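Local coordinates for protein Crov588 (Cafeteriavirus, PDB 6NYR) that is of unknown function but folds as a circular leucine-rich-repeat solenoid built largely from FNIP repeats, a form often used to bind other proteins, at residues F280-N285 and F302-N307; L322-D327 and L344-D349. One frame throughout, in Å; residues are numbered along the deposited sequence.

Contact 1 (F280-N285 and F302-N307)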
# COMPACT_ATOMS: atom_id res chain seq x y z
N PHE A 280 7.28 22.30 -3.20
CA PHE A 280 6.93 23.10 -4.37
C PHE A 280 6.11 22.27 -5.34
O PHE A 280 6.17 21.03 -5.35
CB PHE A 280 8.18 23.65 -5.07
CG PHE A 280 8.85 24.78 -4.34
CD1 PHE A 280 8.30 26.05 -4.34
CD2 PHE A 280 10.03 24.57 -3.65
CE1 PHE A 280 8.91 27.09 -3.67
CE2 PHE A 280 10.65 25.61 -2.98
CZ PHE A 280 10.09 26.87 -2.99
N GLY A 281 5.35 22.96 -6.18
CA GLY A 281 4.56 22.32 -7.21
C GLY A 281 5.34 22.15 -8.50
O GLY A 281 6.52 22.50 -8.60
N ASN A 282 4.64 21.63 -9.50
CA ASN A 282 5.31 21.23 -10.74
C ASN A 282 6.06 22.40 -11.39
O ASN A 282 7.18 22.23 -11.86
CB ASN A 282 4.29 20.65 -11.72
CG ASN A 282 4.93 19.77 -12.77
OD1 ASN A 282 5.71 20.23 -13.60
ND2 ASN A 282 4.59 18.48 -12.75
N ASN A 283 5.45 23.59 -11.40
CA ASN A 283 5.95 24.66 -12.25
C ASN A 283 6.94 25.60 -11.59
O ASN A 283 7.52 26.43 -12.29
CB ASN A 283 4.80 25.53 -12.77
CG ASN A 283 3.93 24.82 -13.77
OD1 ASN A 283 4.23 23.71 -14.20
ND2 ASN A 283 2.85 25.47 -14.18
N PHE A 284 7.13 25.53 -10.27
CA PHE A 284 8.02 26.48 -9.63
C PHE A 284 9.43 26.35 -10.21
O PHE A 284 10.02 25.27 -10.19
CB PHE A 284 8.06 26.29 -8.13
CG PHE A 284 9.01 27.22 -7.43
CD1 PHE A 284 8.63 28.53 -7.15
CD2 PHE A 284 10.27 26.80 -7.07
CE1 PHE A 284 9.51 29.39 -6.51
CE2 PHE A 284 11.15 27.66 -6.43
CZ PHE A 284 10.76 28.95 -6.16
N ASN A 285 9.97 27.46 -10.69
CA ASN A 285 11.28 27.46 -11.33
C ASN A 285 11.92 28.84 -11.19
O ASN A 285 12.41 29.43 -12.16
CB ASN A 285 11.16 27.02 -12.80
CG ASN A 285 12.49 26.64 -13.40
OD1 ASN A 285 13.47 26.44 -12.68
ND2 ASN A 285 12.54 26.51 -14.72
N PHE A 302 11.39 19.90 -4.24
CA PHE A 302 11.18 20.70 -5.43
C PHE A 302 10.23 19.98 -6.39
O PHE A 302 10.11 18.76 -6.39
CB PHE A 302 12.50 21.01 -6.14
CG PHE A 302 13.36 22.01 -5.43
CD1 PHE A 302 13.03 23.35 -5.43
CD2 PHE A 302 14.51 21.60 -4.77
CE1 PHE A 302 13.82 24.27 -4.78
CE2 PHE A 302 15.30 22.52 -4.10
CZ PHE A 302 14.96 23.86 -4.11
N GLY A 303 9.58 20.77 -7.25
CA GLY A 303 8.72 20.24 -8.29
C GLY A 303 9.50 19.90 -9.55
O GLY A 303 10.69 20.18 -9.68
N ASN A 304 8.78 19.32 -10.52
CA ASN A 304 9.44 18.71 -11.66
C ASN A 304 10.16 19.73 -12.53
O ASN A 304 11.14 19.38 -13.19
CB ASN A 304 8.43 17.91 -12.48
CG ASN A 304 8.05 16.59 -11.82
OD1 ASN A 304 8.91 15.92 -11.23
ND2 ASN A 304 6.79 16.20 -11.93
N ASN A 305 9.70 20.98 -12.56
CA ASN A 305 10.31 21.98 -13.43
C ASN A 305 11.45 22.76 -12.79
O ASN A 305 12.19 23.44 -13.51
CB ASN A 305 9.26 22.99 -13.93
CG ASN A 305 8.27 22.38 -14.89
OD1 ASN A 305 8.33 21.19 -15.19
ND2 ASN A 305 7.35 23.20 -15.39
N PHE A 306 11.61 22.70 -11.47
CA PHE A 306 12.65 23.51 -10.84
C PHE A 306 14.02 23.15 -11.38
O PHE A 306 14.42 21.98 -11.38
CB PHE A 306 12.64 23.33 -9.32
CG PHE A 306 13.71 24.11 -8.63
CD1 PHE A 306 13.52 25.45 -8.33
CD2 PHE A 306 14.92 23.52 -8.29
CE1 PHE A 306 14.51 26.18 -7.70
CE2 PHE A 306 15.91 24.25 -7.66
CZ PHE A 306 15.70 25.58 -7.36
N ASN A 307 14.76 24.16 -11.83
CA ASN A 307 16.09 23.93 -12.39
C ASN A 307 16.94 25.19 -12.30
O ASN A 307 17.62 25.56 -13.27
CB ASN A 307 15.98 23.46 -13.85
CG ASN A 307 17.29 22.91 -14.39
OD1 ASN A 307 18.20 22.59 -13.62
ND2 ASN A 307 17.39 22.79 -15.71
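Phe-280 and Phe-302 run alongside each other in the same direction, their ring planes tilted by only 5° but displaced, so that little of one ring lies over the other; the approach is made at one flank, with CD2 of Phe-280 3.7 Å from CD1 of Phe-302. Four residues on, Phe-284 and Phe-306 also run alongside each other, but meet rim to rim, centroids 5.9 Å apart. Within each segment the two rings also meet: CE1 of Phe-280 stands over the centre of the Phe-284 ring, and CE1 of Phe-302 does the same over Phe-306. Different first torsions bring the two rings together, since CG is beside the backbone N in Phe-302 but anti to it in Phe-306 (chi1 178°). Such phenylalanine rows, one pair added per 22-residue coil, form part of the core of this leucine-rich-repeat solenoid. On the polar side, the Asn-305 N-H reaches Asn-282 O at 2.9 Å, and Gly-303 CA approaches Gly-281 O at 3.2 Å. Asn-285, with CG anti to its own N, sends OD1 across to Asn-307 N at 2.8 Å; the donor stands 45° above the amide carbonyl plane. That oxygen also accepts from Gln-308 NE2, giving it two donors, while Asn-307 OD1 carries the pattern onward to Asn-329 N and Gln-330 NE2.

Contact 2 (L322-D327 and L344-D349)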
# COMPACT_ATOMS: atom_id res chain seq x y z
N LEU A 322 16.37 16.48 1.23
CA LEU A 322 16.29 17.26 0.00
C LEU A 322 15.90 16.34 -1.15
O LEU A 322 16.53 15.30 -1.35
CB LEU A 322 17.62 17.95 -0.30
CG LEU A 322 17.73 18.64 -1.66
CD1 LEU A 322 16.70 19.73 -1.81
CD2 LEU A 322 19.14 19.20 -1.84
N THR A 323 14.87 16.73 -1.89
CA THR A 323 14.37 15.93 -3.01
C THR A 323 14.19 16.83 -4.23
O THR A 323 13.45 17.82 -4.17
CB THR A 323 13.04 15.25 -2.66
OG1 THR A 323 13.22 14.44 -1.49
CG2 THR A 323 12.56 14.40 -3.82
N PHE A 324 14.86 16.48 -5.32
CA PHE A 324 14.77 17.22 -6.57
C PHE A 324 13.72 16.60 -7.48
O PHE A 324 13.39 15.41 -7.38
CB PHE A 324 16.13 17.26 -7.28
CG PHE A 324 17.12 18.19 -6.65
CD1 PHE A 324 16.96 19.56 -6.74
CD2 PHE A 324 18.22 17.70 -5.95
CE1 PHE A 324 17.87 20.43 -6.16
CE2 PHE A 324 19.13 18.56 -5.37
CZ PHE A 324 18.96 19.92 -5.48
N GLY A 325 13.20 17.42 -8.38
CA GLY A 325 12.24 16.98 -9.36
C GLY A 325 12.90 16.56 -10.66
O GLY A 325 14.12 16.42 -10.76
N ASP A 326 12.05 16.36 -11.67
CA ASP A 326 12.50 15.80 -12.94
C ASP A 326 13.60 16.64 -13.58
O ASP A 326 14.59 16.10 -14.10
CB ASP A 326 11.32 15.67 -13.89
CG ASP A 326 10.37 14.56 -13.51
OD1 ASP A 326 10.81 13.59 -12.87
OD2 ASP A 326 9.17 14.67 -13.86
N ASP A 327 13.43 17.96 -13.59
CA ASP A 327 14.21 18.81 -14.47
C ASP A 327 15.54 19.28 -13.89
O ASP A 327 16.39 19.77 -14.65
CB ASP A 327 13.40 20.06 -14.87
CG ASP A 327 12.31 19.74 -15.87
OD1 ASP A 327 12.12 18.55 -16.19
OD2 ASP A 327 11.63 20.68 -16.35
N LEU A 344 19.31 12.66 0.26
CA LEU A 344 19.39 13.41 -0.98
C LEU A 344 18.84 12.54 -2.10
O LEU A 344 19.34 11.44 -2.34
CB LEU A 344 20.84 13.82 -1.29
CG LEU A 344 21.06 14.55 -2.62
CD1 LEU A 344 20.22 15.81 -2.68
CD2 LEU A 344 22.53 14.88 -2.82
N THR A 345 17.85 13.06 -2.81
CA THR A 345 17.20 12.33 -3.89
C THR A 345 17.20 13.22 -5.12
O THR A 345 16.71 14.35 -5.08
CB THR A 345 15.77 11.93 -3.51
OG1 THR A 345 15.80 11.14 -2.32
CG2 THR A 345 15.12 11.13 -4.62
N PHE A 346 17.76 12.71 -6.21
CA PHE A 346 17.75 13.42 -7.48
C PHE A 346 16.60 12.93 -8.35
O PHE A 346 16.02 11.87 -8.12
CB PHE A 346 19.08 13.24 -8.22
CG PHE A 346 20.22 13.99 -7.62
CD1 PHE A 346 20.33 15.36 -7.80
CD2 PHE A 346 21.20 13.34 -6.88
CE1 PHE A 346 21.39 16.06 -7.25
CE2 PHE A 346 22.26 14.04 -6.33
CZ PHE A 346 22.35 15.40 -6.52
N GLY A 347 16.28 13.74 -9.37
CA GLY A 347 15.24 13.42 -10.32
C GLY A 347 15.80 12.89 -11.63
O GLY A 347 16.98 12.56 -11.76
N ASP A 348 14.92 12.85 -12.63
CA ASP A 348 15.25 12.16 -13.88
C ASP A 348 16.46 12.78 -14.56
O ASP A 348 17.35 12.06 -15.03
CB ASP A 348 14.05 12.19 -14.82
CG ASP A 348 12.95 11.26 -14.39
OD1 ASP A 348 13.22 10.35 -13.58
OD2 ASP A 348 11.81 11.41 -14.88
N ASP A 349 16.53 14.11 -14.61
CA ASP A 349 17.47 14.79 -15.50
C ASP A 349 18.87 14.98 -14.92
O ASP A 349 19.81 15.19 -15.70
CB ASP A 349 16.92 16.17 -15.90
CG ASP A 349 15.73 16.08 -16.83
OD1 ASP A 349 15.33 14.95 -17.16
OD2 ASP A 349 15.21 17.14 -17.24
O HOH W 1 15.87 12.15 -0.11
O HOH W 2 16.69 16.18 -11.05
O HOH W 3 17.05 19.70 -17.32
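Phe-324 meets Thr-345, Phe-346 and Leu-344 through its CB and the CD2-CE2 flank of its ring. Its CB lies 3.7 Å from Thr-345 O, the same oxygen that accepts the Phe-324 N-H at 2.8 Å in a nearly straight bond (171°). With CG beside the backbone N (chi1 -75°), the ring runs alongside that of Phe-346: CD2 meets Phe-346 CD1 at 3.7 Å, the planes 9° apart and slid past each other. Further out, Phe-324 CE2 lies 4.0 Å from Leu-344 CD1. That methyl also packs on Leu-322 CD2. Beyond the rings, Asp-349 N donates to Asp-326 O at 2.8 Å, and a water accepts from Gly-347 N while donating to Gly-325 O. Asp-326 and Asp-348 stand parallel, with Asp-326 OD1 and Asp-348 OD2 3.1 Å apart; the closeness of the two carboxylates, with Asp-370 near Asp-348 as well, would probably raise the proton affinity of at least one of them. Strands 321-323 and 343-345 pair in parallel register, Leu-322 with Leu-344 and Thr-323 with Thr-345, and are flanked by strands 299-301 and 365-367, so the leucines join the solenoid core while the threonines line the opposite, partly exposed face.

How the contacts relate
Contacts 1 and 2 come from successive coils of the same solenoid, their centres 10 Å apart, and in sequence both segments of contact 1 precede those of contact 2. The segments 302-307 and 322-327 are themselves neighbours: Phe-302 N lies 2.9 Å from Thr-323 O and Asn-304 O lies 2.7 Å from Asp-327 N, both probable hydrogen bonds, so the two contacts form one continuous run of four coils. Asparagines at the turn in contact 1 give way to aspartates in contact 2, making its edge more acidic. Glycerol, probably from the crystallisation liquor, is hydrogen-bonded to Asn-305 OD1 and weakly to Asp-327 OD1; the function being unknown, it cannot be tied to a site.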